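Local structure of enoyl-CoA hydratase carB homologue (Streptomyces cattleya, 5O34) at residues Y132-A144 with V248-V260. The protein is a crotonase-fold lyase of thienamycin biosynthesis, a homologue of CarB that probably acts in building the carbapenem core of this antibiotic. Residues are numbered along the deposited sequence; the frame is centred on the assembly and turned at random.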
loop_
_atom_site.group_PDB
_atom_site.type_symbol
_atom_site.label_atom_id
_atom_site.label_comp_id
_atom_site.label_asym_id
_atom_site.label_seq_id
_atom_site.Cartn_x
_atom_site.Cartn_y
_atom_site.Cartn_z
ATOM N N TYR A 132 2.611 -17.923 -10.733
ATOM C CA TYR A 132 2.326 -16.562 -10.253
ATOM C C TYR A 132 2.847 -15.489 -11.206
ATOM O O TYR A 132 2.137 -14.513 -11.463
ATOM C CB TYR A 132 2.848 -16.326 -8.826
ATOM C CG TYR A 132 2.325 -17.277 -7.770
ATOM C CD1 TYR A 132 1.092 -17.919 -7.919
ATOM C CD2 TYR A 132 3.019 -17.475 -6.583
ATOM C CE1 TYR A 132 0.595 -18.775 -6.935
ATOM C CE2 TYR A 132 2.515 -18.303 -5.580
ATOM C CZ TYR A 132 1.314 -18.966 -5.772
ATOM O OH TYR A 132 0.852 -19.833 -4.819
ATOM N N THR A 133 4.063 -15.691 -11.768
ATOM C CA THR A 133 4.651 -14.731 -12.707
ATOM C C THR A 133 3.890 -14.662 -14.019
ATOM O O THR A 133 3.722 -13.552 -14.526
ATOM C CB THR A 133 6.165 -14.938 -12.931
ATOM O OG1 THR A 133 6.441 -16.293 -13.297
ATOM C CG2 THR A 133 7.003 -14.526 -11.717
ATOM N N THR A 134 3.395 -15.808 -14.560
ATOM C CA THR A 134 2.672 -15.804 -15.844
ATOM C C THR A 134 1.279 -15.141 -15.681
ATOM O O THR A 134 0.972 -14.216 -16.438
ATOM C CB THR A 134 2.660 -17.200 -16.533
ATOM O OG1 THR A 134 2.214 -17.061 -17.881
ATOM C CG2 THR A 134 1.762 -18.206 -15.844
ATOM N N VAL A 135 0.483 -15.549 -14.664
ATOM C CA VAL A 135 -0.847 -14.979 -14.384
ATOM C C VAL A 135 -0.770 -13.437 -14.295
ATOM O O VAL A 135 -1.635 -12.752 -14.841
ATOM C CB VAL A 135 -1.505 -15.613 -13.124
ATOM C CG1 VAL A 135 -2.816 -14.911 -12.752
ATOM C CG2 VAL A 135 -1.749 -17.106 -13.328
ATOM N N ALA A 136 0.293 -12.910 -13.655
ATOM C CA ALA A 136 0.541 -11.478 -13.483
ATOM C C ALA A 136 1.238 -10.810 -14.682
ATOM O O ALA A 136 1.071 -9.601 -14.872
ATOM C CB ALA A 136 1.350 -11.245 -12.216
ATOM N N ALA A 137 2.011 -11.574 -15.490
ATOM C CA ALA A 137 2.738 -10.983 -16.631
ATOM C C ALA A 137 2.005 -11.016 -17.990
ATOM O O ALA A 137 2.411 -10.267 -18.878
ATOM C CB ALA A 137 4.124 -11.594 -16.774
ATOM N N ILE A 138 0.943 -11.837 -18.161
ATOM C CA ILE A 138 0.202 -11.888 -19.442
ATOM C C ILE A 138 -0.476 -10.535 -19.740
ATOM O O ILE A 138 -0.751 -9.773 -18.810
ATOM C CB ILE A 138 -0.778 -13.099 -19.601
ATOM C CG1 ILE A 138 -1.938 -13.091 -18.568
ATOM C CG2 ILE A 138 -0.030 -14.445 -19.594
ATOM C CD1 ILE A 138 -3.279 -13.616 -19.166
ATOM N N SER A 139 -0.686 -10.216 -21.027
ATOM C CA SER A 139 -1.275 -8.940 -21.437
ATOM C C SER A 139 -2.808 -8.850 -21.238
ATOM O O SER A 139 -3.359 -7.747 -21.272
ATOM C CB SER A 139 -0.888 -8.611 -22.878
ATOM O OG SER A 139 -1.685 -9.326 -23.809
ATOM N N LYS A 140 -3.480 -9.998 -21.028
ATOM C CA LYS A 140 -4.934 -10.075 -20.849
ATOM C C LYS A 140 -5.355 -9.936 -19.376
ATOM O O LYS A 140 -4.773 -10.618 -18.523
ATOM C CB LYS A 140 -5.489 -11.421 -21.396
ATOM C CG LYS A 140 -4.886 -11.927 -22.716
ATOM C CD LYS A 140 -5.353 -11.115 -23.920
ATOM C CE LYS A 140 -4.558 -11.434 -25.155
ATOM N NZ LYS A 140 -5.221 -12.483 -25.956
ATOM N N PRO A 141 -6.421 -9.154 -19.059
ATOM C CA PRO A 141 -6.892 -9.088 -17.668
ATOM C C PRO A 141 -7.505 -10.414 -17.247
ATOM O O PRO A 141 -8.096 -11.119 -18.065
ATOM C CB PRO A 141 -7.959 -7.984 -17.691
ATOM C CG PRO A 141 -7.749 -7.268 -18.949
ATOM C CD PRO A 141 -7.237 -8.283 -19.923
ATOM N N VAL A 142 -7.336 -10.759 -15.972
ATOM C CA VAL A 142 -7.829 -12.007 -15.398
ATOM C C VAL A 142 -8.748 -11.676 -14.226
ATOM O O VAL A 142 -8.361 -10.921 -13.335
ATOM C CB VAL A 142 -6.664 -12.952 -14.975
ATOM C CG1 VAL A 142 -7.183 -14.328 -14.575
ATOM C CG2 VAL A 142 -5.615 -13.075 -16.081
ATOM N N ILE A 143 -9.958 -12.254 -14.225
ATOM C CA ILE A 143 -10.945 -12.080 -13.160
ATOM C C ILE A 143 -11.028 -13.366 -12.367
ATOM O O ILE A 143 -11.264 -14.405 -12.954
ATOM C CB ILE A 143 -12.346 -11.680 -13.707
ATOM C CG1 ILE A 143 -12.302 -10.353 -14.479
ATOM C CG2 ILE A 143 -13.407 -11.646 -12.585
ATOM C CD1 ILE A 143 -13.513 -10.137 -15.378
ATOM N N ALA A 144 -10.858 -13.305 -11.045
ATOM C CA ALA A 144 -11.020 -14.473 -10.188
ATOM C C ALA A 144 -12.428 -14.394 -9.568
ATOM O O ALA A 144 -12.818 -13.339 -9.068
ATOM C CB ALA A 144 -9.955 -14.493 -9.106
ATOM N N VAL A 248 -6.023 -1.817 -23.222
ATOM C CA VAL A 248 -5.983 -2.684 -22.048
ATOM C C VAL A 248 -4.678 -3.499 -22.001
ATOM O O VAL A 248 -4.040 -3.584 -20.949
ATOM C CB VAL A 248 -7.256 -3.593 -22.001
ATOM C CG1 VAL A 248 -7.146 -4.659 -20.934
ATOM C CG2 VAL A 248 -8.528 -2.774 -21.788
ATOM N N GLN A 249 -4.292 -4.086 -23.145
ATOM C CA GLN A 249 -3.135 -4.969 -23.290
ATOM C C GLN A 249 -1.780 -4.249 -23.299
ATOM O O GLN A 249 -0.769 -4.904 -23.062
ATOM C CB GLN A 249 -3.302 -5.878 -24.512
ATOM C CG GLN A 249 -4.467 -6.873 -24.327
ATOM C CD GLN A 249 -4.905 -7.635 -25.560
ATOM O OE1 GLN A 249 -6.048 -8.090 -25.652
ATOM N NE2 GLN A 249 -4.004 -7.854 -26.504
ATOM N N SER A 250 -1.751 -2.921 -23.520
ATOM C CA SER A 250 -0.513 -2.133 -23.452
ATOM C C SER A 250 -0.344 -1.574 -22.024
ATOM O O SER A 250 0.679 -0.950 -21.734
ATOM C CB SER A 250 -0.542 -0.972 -24.444
ATOM O OG SER A 250 -0.668 -1.407 -25.787
ATOM N N THR A 251 -1.356 -1.774 -21.150
ATOM C CA THR A 251 -1.388 -1.275 -19.768
ATOM C C THR A 251 -1.143 -2.387 -18.739
ATOM O O THR A 251 -0.235 -2.261 -17.920
ATOM C CB THR A 251 -2.702 -0.492 -19.506
ATOM O OG1 THR A 251 -2.815 0.583 -20.440
ATOM C CG2 THR A 251 -2.777 0.073 -18.096
ATOM N N ARG A 252 -1.967 -3.454 -18.780
ATOM C CA ARG A 252 -1.940 -4.602 -17.870
ATOM C C ARG A 252 -0.515 -5.147 -17.591
ATOM O O ARG A 252 -0.154 -5.249 -16.411
ATOM C CB ARG A 252 -2.888 -5.711 -18.373
ATOM C CG ARG A 252 -3.477 -6.593 -17.278
ATOM C CD ARG A 252 -2.737 -7.901 -17.158
ATOM N NE ARG A 252 -3.262 -8.715 -16.067
ATOM C CZ ARG A 252 -2.724 -9.854 -15.649
ATOM N NH1 ARG A 252 -1.636 -10.339 -16.234
ATOM N NH2 ARG A 252 -3.271 -10.520 -14.642
ATOM N N PRO A 253 0.335 -5.448 -18.615
ATOM C CA PRO A 253 1.678 -5.973 -18.304
ATOM C C PRO A 253 2.687 -4.943 -17.782
ATOM O O PRO A 253 3.585 -5.330 -17.034
ATOM C CB PRO A 253 2.126 -6.605 -19.623
ATOM C CG PRO A 253 1.430 -5.828 -20.657
ATOM C CD PRO A 253 0.110 -5.411 -20.078
ATOM N N ARG A 254 2.543 -3.652 -18.144
ATOM C CA ARG A 254 3.462 -2.597 -17.680
ATOM C C ARG A 254 3.181 -2.219 -16.214
ATOM O O ARG A 254 4.108 -2.142 -15.401
ATOM C CB ARG A 254 3.430 -1.365 -18.603
ATOM C CG ARG A 254 3.379 -1.736 -20.077
ATOM C CD ARG A 254 4.169 -0.812 -20.989
ATOM N NE ARG A 254 3.596 -0.778 -22.341
ATOM C CZ ARG A 254 3.742 -1.735 -23.256
ATOM N NH1 ARG A 254 4.450 -2.825 -22.982
ATOM N NH2 ARG A 254 3.172 -1.614 -24.447
ATOM N N VAL A 255 1.897 -2.038 -15.879
ATOM C CA VAL A 255 1.401 -1.722 -14.539
ATOM C C VAL A 255 1.741 -2.861 -13.523
ATOM O O VAL A 255 2.022 -2.584 -12.355
ATOM C CB VAL A 255 -0.117 -1.393 -14.639
ATOM C CG1 VAL A 255 -0.855 -1.645 -13.337
ATOM C CG2 VAL A 255 -0.346 0.040 -15.122
ATOM N N ASN A 256 1.763 -4.122 -13.987
ATOM C CA ASN A 256 2.101 -5.297 -13.176
ATOM C C ASN A 256 3.602 -5.624 -13.095
ATOM O O ASN A 256 3.968 -6.442 -12.257
ATOM C CB ASN A 256 1.324 -6.529 -13.661
ATOM C CG ASN A 256 -0.123 -6.585 -13.239
ATOM O OD1 ASN A 256 -0.698 -5.617 -12.727
ATOM N ND2 ASN A 256 -0.750 -7.731 -13.463
ATOM N N ALA A 257 4.466 -5.002 -13.936
ATOM C CA ALA A 257 5.923 -5.258 -13.948
ATOM C C ALA A 257 6.599 -5.209 -12.545
ATOM O O ALA A 257 7.268 -6.188 -12.202
ATOM C CB ALA A 257 6.631 -4.335 -14.932
ATOM N N PRO A 258 6.401 -4.170 -11.686
ATOM C CA PRO A 258 7.002 -4.221 -10.332
ATOM C C PRO A 258 6.549 -5.442 -9.504
ATOM O O PRO A 258 7.374 -6.051 -8.808
ATOM C CB PRO A 258 6.546 -2.904 -9.691
ATOM C CG PRO A 258 6.213 -2.005 -10.848
ATOM C CD PRO A 258 5.639 -2.910 -11.879
ATOM N N PHE A 259 5.249 -5.831 -9.623
ATOM C CA PHE A 259 4.657 -6.989 -8.938
ATOM C C PHE A 259 5.288 -8.302 -9.427
ATOM O O PHE A 259 5.620 -9.176 -8.615
ATOM C CB PHE A 259 3.122 -6.986 -9.102
ATOM C CG PHE A 259 2.398 -8.109 -8.397
ATOM C CD1 PHE A 259 2.117 -8.034 -7.037
ATOM C CD2 PHE A 259 1.976 -9.233 -9.097
ATOM C CE1 PHE A 259 1.454 -9.077 -6.384
ATOM C CE2 PHE A 259 1.307 -10.276 -8.444
ATOM C CZ PHE A 259 1.053 -10.194 -7.090
ATOM N N VAL A 260 5.500 -8.413 -10.752
ATOM C CA VAL A 260 6.148 -9.576 -11.376
ATOM C C VAL A 260 7.619 -9.677 -10.890
ATOM O O VAL A 260 8.071 -10.772 -10.540
ATOM C CB VAL A 260 6.039 -9.535 -12.930
ATOM C CG1 VAL A 260 6.856 -10.648 -13.586
ATOM C CG2 VAL A 260 4.578 -9.595 -13.389
#
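Arg252 turns its guanidinium to the end of helix 120-137, gripping the carbonyl of Val135 and, just past the helix, that of Ile138. NH1 and NH2 both close on one atom, Val135 O, each nitrogen at 2.8 Å from it; they reach the carbonyl from opposite faces of its plane, yet the oxygen lies almost in the guanidinium plane. NH1 also donates to Ile138 O at 2.8 Å, now somewhat tilted out of that plane. The chain gets there because CG lies trans to the backbone N and chi2, at -100°, bends it. Lys140 O sits over one guanidinium face, and Asn256 ND2 lies above the centre of the other. That amide gives a straighter bond to Ala136 O, ND2 to O 3.0 Å at 163°, in the carbonyl plane and on a lone pair. About a turn past Asn256, Phe259 and Val260 meet Ala136: its CB lies at the edge of the Phe259 ring, 3.8 Å from CD2, and against Val260 CG2, as helix 252-273 runs back nearly antiparallel, 156° between the short axes. At the other end Ser139 O takes a CA-H contact from Gln249, and Pro141 packs crosswise on Val248.

In the second shell, Asp162 forms a salt bridge with Arg252 NE and accepts from Val142 N, tying the arginine to strand 142-146. Asn256 OD1 is held by Arg196 of the second subunit, which also makes a cation-pi contact with Phe259. The buried charge is probably compensated by Asp162 and the partial negative charge of the helix end, letting Arg252 join helix 120-137 to helix 252-273.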